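Local atomic coordinates of dual function macrocyclase-peptidase POPB (Galerina marginata, PDB entry 5N4B), a protein that cleaves peptide bonds after prolyl residues and macrocyclises peptide precursors in the biosynthesis of the amanitin toxins. Residues V572-M585 and T595-L608. The protein carries 1 engineered substitution. Numbering follows the deposited sequence.
Engineered in segment 572-585: Ala578 (natural residue Ser).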
ATOM      1  N   VAL A 572      17.390 -19.033   4.159  1.00 13.00           N
ATOM      2  CA  VAL A 572      16.375 -17.988   4.354  1.00 10.58           C
ATOM      3  C   VAL A 572      16.730 -16.810   3.458  1.00 12.68           C
ATOM      4  O   VAL A 572      17.799 -16.216   3.597  1.00 12.55           O
ATOM      5  CB  VAL A 572      16.272 -17.523   5.809  1.00 12.14           C
ATOM      6  CG1 VAL A 572      15.164 -16.496   5.919  1.00 12.45           C
ATOM      7  CG2 VAL A 572      16.028 -18.695   6.784  1.00 13.18           C
ATOM      8  N   ALA A 573      15.848 -16.472   2.543  1.00 10.07           N
ATOM      9  CA  ALA A 573      15.957 -15.310   1.682  1.00  9.88           C
ATOM     10  C   ALA A 573      14.996 -14.259   2.188  1.00 10.30           C
ATOM     11  O   ALA A 573      13.943 -14.600   2.737  1.00 13.11           O
ATOM     12  CB  ALA A 573      15.596 -15.642   0.246  1.00 11.54           C
ATOM     13  N   ILE A 574      15.346 -13.000   2.025  1.00  8.60           N
ATOM     14  CA  ILE A 574      14.496 -11.911   2.495  1.00  8.86           C
ATOM     15  C   ILE A 574      14.121 -10.978   1.362  1.00  9.41           C
ATOM     16  O   ILE A 574      14.893 -10.760   0.414  1.00  9.60           O
ATOM     17  CB  ILE A 574      15.094 -11.127   3.683  1.00  8.95           C
ATOM     18  CG1 ILE A 574      16.491 -10.632   3.385  1.00  9.03           C
ATOM     19  CG2 ILE A 574      15.068 -11.983   4.967  1.00 10.33           C
ATOM     20  CD1 ILE A 574      17.101  -9.726   4.494  1.00 10.94           C
ATOM     21  N   ASN A 575      12.921 -10.396   1.485  1.00  8.65           N
ATOM     22  CA  ASN A 575      12.351  -9.532   0.466  1.00  7.88           C
ATOM     23  C   ASN A 575      11.444  -8.512   1.137  1.00  9.01           C
ATOM     24  O   ASN A 575      10.795  -8.814   2.149  1.00  9.71           O
ATOM     25  CB  ASN A 575      11.567 -10.417  -0.525  1.00  9.56           C
ATOM     26  CG  ASN A 575      10.851  -9.664  -1.636  1.00 10.89           C
ATOM     27  OD1 ASN A 575       9.670  -9.943  -1.885  1.00 15.13           O
ATOM     28  ND2 ASN A 575      11.520  -8.764  -2.320  1.00  9.93           N
ATOM     29  N   GLY A 576      11.426  -7.297   0.576  1.00  8.78           N
ATOM     30  CA  GLY A 576      10.549  -6.229   1.046  1.00  8.52           C
ATOM     31  C   GLY A 576      10.720  -5.039   0.134  1.00  9.72           C
ATOM     32  O   GLY A 576      11.681  -4.968  -0.638  1.00  9.50           O
ATOM     33  N   ALA A 577       9.731  -4.154   0.183  1.00  9.97           N
ATOM     34  CA  ALA A 577       9.692  -2.990  -0.682  1.00 10.17           C
ATOM     35  C   ALA A 577       9.478  -1.717   0.124  1.00 12.52           C
ATOM     36  O   ALA A 577       8.743  -1.697   1.110  1.00 11.09           O
ATOM     37  CB  ALA A 577       8.564  -3.113  -1.728  1.00 11.68           C
ATOM     38  N   ALA A 578      10.109  -0.632  -0.331  1.00 11.87           N
ATOM     39  CA  ALA A 578       9.984   0.703   0.277  1.00 13.30           C
ATOM     40  C   ALA A 578      10.559   0.637   1.679  1.00 11.89           C
ATOM     41  O   ALA A 578      11.770   0.374   1.802  1.00 11.58           O
ATOM     42  CB  ALA A 578       8.562   1.266   0.120  1.00 13.70           C
ATOM     43  N   ASN A 579       9.795   0.904   2.744  1.00 12.14           N
ATOM     44  CA  ASN A 579      10.339   0.629   4.076  1.00 11.05           C
ATOM     45  C   ASN A 579      10.853  -0.797   4.200  1.00 10.48           C
ATOM     46  O   ASN A 579      11.814  -1.036   4.934  1.00 10.51           O
ATOM     47  CB  ASN A 579       9.319   0.909   5.195  1.00 11.97           C
ATOM     48  CG  ASN A 579       9.971   0.970   6.560  1.00 14.61           C
ATOM     49  OD1 ASN A 579      10.599   1.966   6.913  1.00 14.03           O
ATOM     50  ND2 ASN A 579       9.859  -0.100   7.349  1.00 14.57           N
ATOM     51  N   GLY A 580      10.196  -1.750   3.515  1.00 10.14           N
ATOM     52  CA  GLY A 580      10.638  -3.138   3.513  1.00 10.07           C
ATOM     53  C   GLY A 580      11.975  -3.304   2.824  1.00  9.91           C
ATOM     54  O   GLY A 580      12.717  -4.242   3.127  1.00 10.11           O
ATOM     55  N   GLY A 581      12.300  -2.421   1.866  1.00  9.19           N
ATOM     56  CA  GLY A 581      13.630  -2.488   1.240  1.00  7.45           C
ATOM     57  C   GLY A 581      14.708  -1.988   2.166  1.00  8.97           C
ATOM     58  O   GLY A 581      15.818  -2.539   2.228  1.00  9.11           O
ATOM     59  N   LEU A 582      14.408  -0.938   2.918  1.00  9.40           N
ATOM     60  CA  LEU A 582      15.265  -0.503   4.018  1.00  8.42           C
ATOM     61  C   LEU A 582      15.476  -1.635   5.013  1.00  9.66           C
ATOM     62  O   LEU A 582      16.593  -1.896   5.475  1.00 10.61           O
ATOM     63  CB  LEU A 582      14.617   0.691   4.744  1.00  8.95           C
ATOM     64  CG  LEU A 582      15.242   1.071   6.075  1.00 12.40           C
ATOM     65  CD1 LEU A 582      16.704   1.532   5.976  1.00 12.22           C
ATOM     66  CD2 LEU A 582      14.418   2.199   6.754  1.00 12.21           C
ATOM     67  N   LEU A 583      14.390  -2.313   5.357  1.00  9.43           N
ATOM     68  CA  LEU A 583      14.465  -3.456   6.253  1.00  8.96           C
ATOM     69  C   LEU A 583      15.455  -4.487   5.734  1.00  8.30           C
ATOM     70  O   LEU A 583      16.304  -4.983   6.488  1.00 10.00           O
ATOM     71  CB  LEU A 583      13.070  -4.039   6.435  1.00  9.67           C
ATOM     72  CG  LEU A 583      12.989  -5.297   7.282  1.00 11.47           C
ATOM     73  CD1 LEU A 583      13.307  -4.996   8.738  1.00 13.19           C
ATOM     74  CD2 LEU A 583      11.610  -5.913   7.156  1.00 12.15           C
ATOM     75  N   VAL A 584      15.344  -4.843   4.459  1.00  8.33           N
ATOM     76  CA  VAL A 584      16.252  -5.828   3.863  1.00  9.20           C
ATOM     77  C   VAL A 584      17.700  -5.349   3.870  1.00  8.43           C
ATOM     78  O   VAL A 584      18.609  -6.091   4.257  1.00  9.86           O
ATOM     79  CB  VAL A 584      15.768  -6.227   2.471  1.00  8.83           C
ATOM     80  CG1 VAL A 584      16.796  -7.031   1.722  1.00  8.39           C
ATOM     81  CG2 VAL A 584      14.509  -7.013   2.597  1.00 11.84           C
ATOM     82  N   MET A 585      17.933  -4.119   3.432  1.00  8.29           N
ATOM     83  CA  MET A 585      19.303  -3.595   3.303  1.00  9.85           C
ATOM     84  C   MET A 585      19.954  -3.458   4.663  1.00 11.05           C
ATOM     85  O   MET A 585      21.100  -3.873   4.847  1.00 12.92           O
ATOM     86  CB  MET A 585      19.288  -2.260   2.548  1.00 10.58           C
ATOM     87  CG  MET A 585      18.978  -2.486   1.061  1.00 10.97           C
ATOM     88  SD  MET A 585      19.128  -1.053  -0.025  1.00 11.83           S
ATOM     89  CE  MET A 585      17.471  -0.380   0.075  1.00 12.48           C
ATOM     90  N   THR A 595      23.397 -15.391   8.033  1.00 15.49           N
ATOM     91  CA  THR A 595      22.006 -15.436   8.482  1.00 16.01           C
ATOM     92  C   THR A 595      21.060 -15.575   7.300  1.00 15.42           C
ATOM     93  O   THR A 595      20.026 -16.248   7.406  1.00 17.08           O
ATOM     94  CB  THR A 595      21.658 -14.155   9.246  1.00 13.63           C
ATOM     95  OG1 THR A 595      22.430 -14.049  10.432  1.00 15.64           O
ATOM     96  CG2 THR A 595      20.197 -14.099   9.689  1.00 15.67           C
ATOM     97  N   PHE A 596      21.376 -14.926   6.186  1.00 13.86           N
ATOM     98  CA  PHE A 596      20.522 -14.942   5.013  1.00 12.80           C
ATOM     99  C   PHE A 596      21.266 -15.550   3.849  1.00 11.91           C
ATOM    100  O   PHE A 596      22.474 -15.379   3.726  1.00 14.79           O
ATOM    101  CB  PHE A 596      20.150 -13.514   4.653  1.00 12.73           C
ATOM    102  CG  PHE A 596      19.497 -12.762   5.768  1.00 10.51           C
ATOM    103  CD1 PHE A 596      18.248 -13.142   6.205  1.00 11.13           C
ATOM    104  CD2 PHE A 596      20.103 -11.699   6.385  1.00 12.22           C
ATOM    105  CE1 PHE A 596      17.621 -12.485   7.248  1.00 11.10           C
ATOM    106  CE2 PHE A 596      19.474 -11.007   7.435  1.00 12.81           C
ATOM    107  CZ  PHE A 596      18.229 -11.411   7.849  1.00 12.92           C
ATOM    108  N   GLY A 597      20.520 -16.236   2.990  1.00 12.32           N
ATOM    109  CA  GLY A 597      21.063 -16.822   1.774  1.00 13.65           C
ATOM    110  C   GLY A 597      20.836 -15.981   0.540  1.00 12.45           C
ATOM    111  O   GLY A 597      21.495 -16.210  -0.474  1.00 13.59           O
ATOM    112  N   ALA A 598      19.915 -15.018   0.594  1.00 10.96           N
ATOM    113  CA  ALA A 598      19.655 -14.142  -0.533  1.00 10.89           C
ATOM    114  C   ALA A 598      18.860 -12.955  -0.029  1.00  9.69           C
ATOM    115  O   ALA A 598      18.146 -13.048   0.970  1.00 10.47           O
ATOM    116  CB  ALA A 598      18.869 -14.802  -1.655  1.00 10.53           C
ATOM    117  N   ALA A 599      18.954 -11.852  -0.767  1.00  8.96           N
ATOM    118  CA  ALA A 599      18.278 -10.631  -0.371  1.00 10.17           C
ATOM    119  C   ALA A 599      17.797  -9.868  -1.590  1.00 10.16           C
ATOM    120  O   ALA A 599      18.564  -9.652  -2.532  1.00 10.89           O
ATOM    121  CB  ALA A 599      19.216  -9.748   0.462  1.00  9.92           C
ATOM    122  N   VAL A 600      16.533  -9.443  -1.570  1.00  9.15           N
ATOM    123  CA  VAL A 600      15.913  -8.695  -2.683  1.00  9.05           C
ATOM    124  C   VAL A 600      15.207  -7.472  -2.103  1.00  8.06           C
ATOM    125  O   VAL A 600      14.014  -7.540  -1.748  1.00  9.07           O
ATOM    126  CB  VAL A 600      14.997  -9.556  -3.567  1.00  8.09           C
ATOM    127  CG1 VAL A 600      14.401  -8.664  -4.666  1.00 11.20           C
ATOM    128  CG2 VAL A 600      15.789 -10.673  -4.148  1.00 10.35           C
ATOM    129  N   PRO A 601      15.912  -6.336  -1.937  1.00  8.36           N
ATOM    130  CA  PRO A 601      15.259  -5.081  -1.535  1.00  9.25           C
ATOM    131  C   PRO A 601      14.717  -4.360  -2.746  1.00  9.21           C
ATOM    132  O   PRO A 601      15.454  -4.164  -3.722  1.00  9.76           O
ATOM    133  CB  PRO A 601      16.393  -4.306  -0.862  1.00  9.58           C
ATOM    134  CG  PRO A 601      17.624  -4.799  -1.589  1.00  9.81           C
ATOM    135  CD  PRO A 601      17.376  -6.197  -2.051  1.00  8.35           C
ATOM    136  N   GLU A 602      13.457  -3.942  -2.695  1.00  8.66           N
ATOM    137  CA  GLU A 602      12.767  -3.302  -3.830  1.00  8.36           C
ATOM    138  C   GLU A 602      12.451  -1.846  -3.483  1.00  9.92           C
ATOM    139  O   GLU A 602      11.755  -1.571  -2.515  1.00 11.73           O
ATOM    140  CB  GLU A 602      11.483  -4.048  -4.181  1.00 10.21           C
ATOM    141  CG  GLU A 602      11.702  -5.502  -4.501  1.00 13.03           C
ATOM    142  CD  GLU A 602      10.399  -6.244  -4.818  1.00 18.92           C
ATOM    143  OE1 GLU A 602       9.454  -5.607  -5.372  1.00 24.89           O
ATOM    144  OE2 GLU A 602      10.308  -7.451  -4.598  1.00 16.39           O
ATOM    145  N   GLY A 603      12.942  -0.910  -4.277  1.00 10.24           N
ATOM    146  CA  GLY A 603      12.634   0.495  -4.039  1.00 12.39           C
ATOM    147  C   GLY A 603      12.834   0.967  -2.619  1.00  8.76           C
ATOM    148  O   GLY A 603      11.999   1.721  -2.086  1.00 10.09           O
ATOM    149  N   GLY A 604      13.928   0.548  -1.993  1.00  9.05           N
ATOM    150  CA  GLY A 604      14.123   0.761  -0.577  1.00 10.14           C
ATOM    151  C   GLY A 604      14.797   2.064  -0.209  1.00 10.56           C
ATOM    152  O   GLY A 604      15.602   2.641  -0.959  1.00 11.00           O
ATOM    153  N   VAL A 605      14.470   2.552   0.984  1.00 11.30           N
ATOM    154  CA  VAL A 605      15.235   3.643   1.598  1.00 10.58           C
ATOM    155  C   VAL A 605      16.553   3.042   2.083  1.00 11.55           C
ATOM    156  O   VAL A 605      16.594   1.891   2.527  1.00 12.06           O
ATOM    157  CB  VAL A 605      14.444   4.251   2.765  1.00 11.48           C
ATOM    158  CG1 VAL A 605      15.246   5.235   3.529  1.00 14.59           C
ATOM    159  CG2 VAL A 605      13.140   4.855   2.256  1.00 16.57           C
ATOM    160  N   ALA A 606      17.650   3.793   1.983  1.00 12.04           N
ATOM    161  CA  ALA A 606      18.950   3.296   2.447  1.00 11.50           C
ATOM    162  C   ALA A 606      19.880   4.379   2.959  1.00 12.55           C
ATOM    163  O   ALA A 606      20.778   4.076   3.775  1.00 13.05           O
ATOM    164  CB  ALA A 606      19.662   2.507   1.350  1.00 11.59           C
ATOM    165  N   ASP A 607      19.709   5.619   2.507  1.00 12.93           N
ATOM    166  CA  ASP A 607      20.493   6.751   3.009  1.00 12.88           C
ATOM    167  C   ASP A 607      19.606   7.416   4.058  1.00 14.68           C
ATOM    168  O   ASP A 607      18.768   8.263   3.753  1.00 14.39           O
ATOM    169  CB  ASP A 607      20.902   7.684   1.890  1.00 13.51           C
ATOM    170  CG  ASP A 607      21.737   8.834   2.396  1.00 16.30           C
ATOM    171  OD1 ASP A 607      21.729   9.118   3.614  1.00 15.39           O
ATOM    172  OD2 ASP A 607      22.398   9.495   1.554  1.00 17.64           O
ATOM    173  N   LEU A 608      19.752   6.993   5.313  1.00 13.90           N
ATOM    174  CA  LEU A 608      18.914   7.537   6.377  1.00 14.38           C
ATOM    175  C   LEU A 608      19.434   8.873   6.911  1.00 13.05           C
ATOM    176  O   LEU A 608      18.794   9.460   7.794  1.00 15.06           O
ATOM    177  CB  LEU A 608      18.769   6.562   7.536  1.00 14.83           C
ATOM    178  CG  LEU A 608      17.818   5.419   7.420  1.00 17.17           C
ATOM    179  CD1 LEU A 608      17.763   4.690   8.760  1.00 15.39           C
ATOM    180  CD2 LEU A 608      16.416   5.865   7.050  1.00 14.35           C
TER
HETATM  181  O   HOH W   1      19.605 -18.478   5.988  1.00 16.48           O
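Strands 572-577 and 598-602 run parallel, Ile574 bridging with Ala599 and Asn575 with Val600, and their axes come within 4.7 Å. The ladder continues to the turn after the first strand, where Ala578 N donates to Glu602 O at 2.9 Å. Asn575 adds a side-chain link. With CG anti to the backbone N (chi1 178°), its ND2 gives one bond to Val600 O (2.8 Å) and another to Glu602 OE2 (2.9 Å). Both acceptors lie close to the amide plane, and OE2 is met on its anti side, with the donor 27° out of the carboxylate plane. Glu602 OE2 also pairs with Lys715, while OE1 bonds to a polar side chain of the bound peptide. On the other face of the sheet, Ile574 CD1 sits over the centre of the Phe596 ring, 3.8 Å from its centroid, a CH-pi contact. Helix 579-585 packs on that face too. Val584 CG1 meets Pro601 CB at 3.8 Å, and Met585 CE reaches Gly604 CA at 3.6 Å. Gly581 and Gly604 bring their CA atoms to 3.8 Å. This is the beta-alpha-beta crossover of an alpha/beta-hydrolase fold, with the nucleophile elbow at engineered Ala578, the natural catalytic serine position.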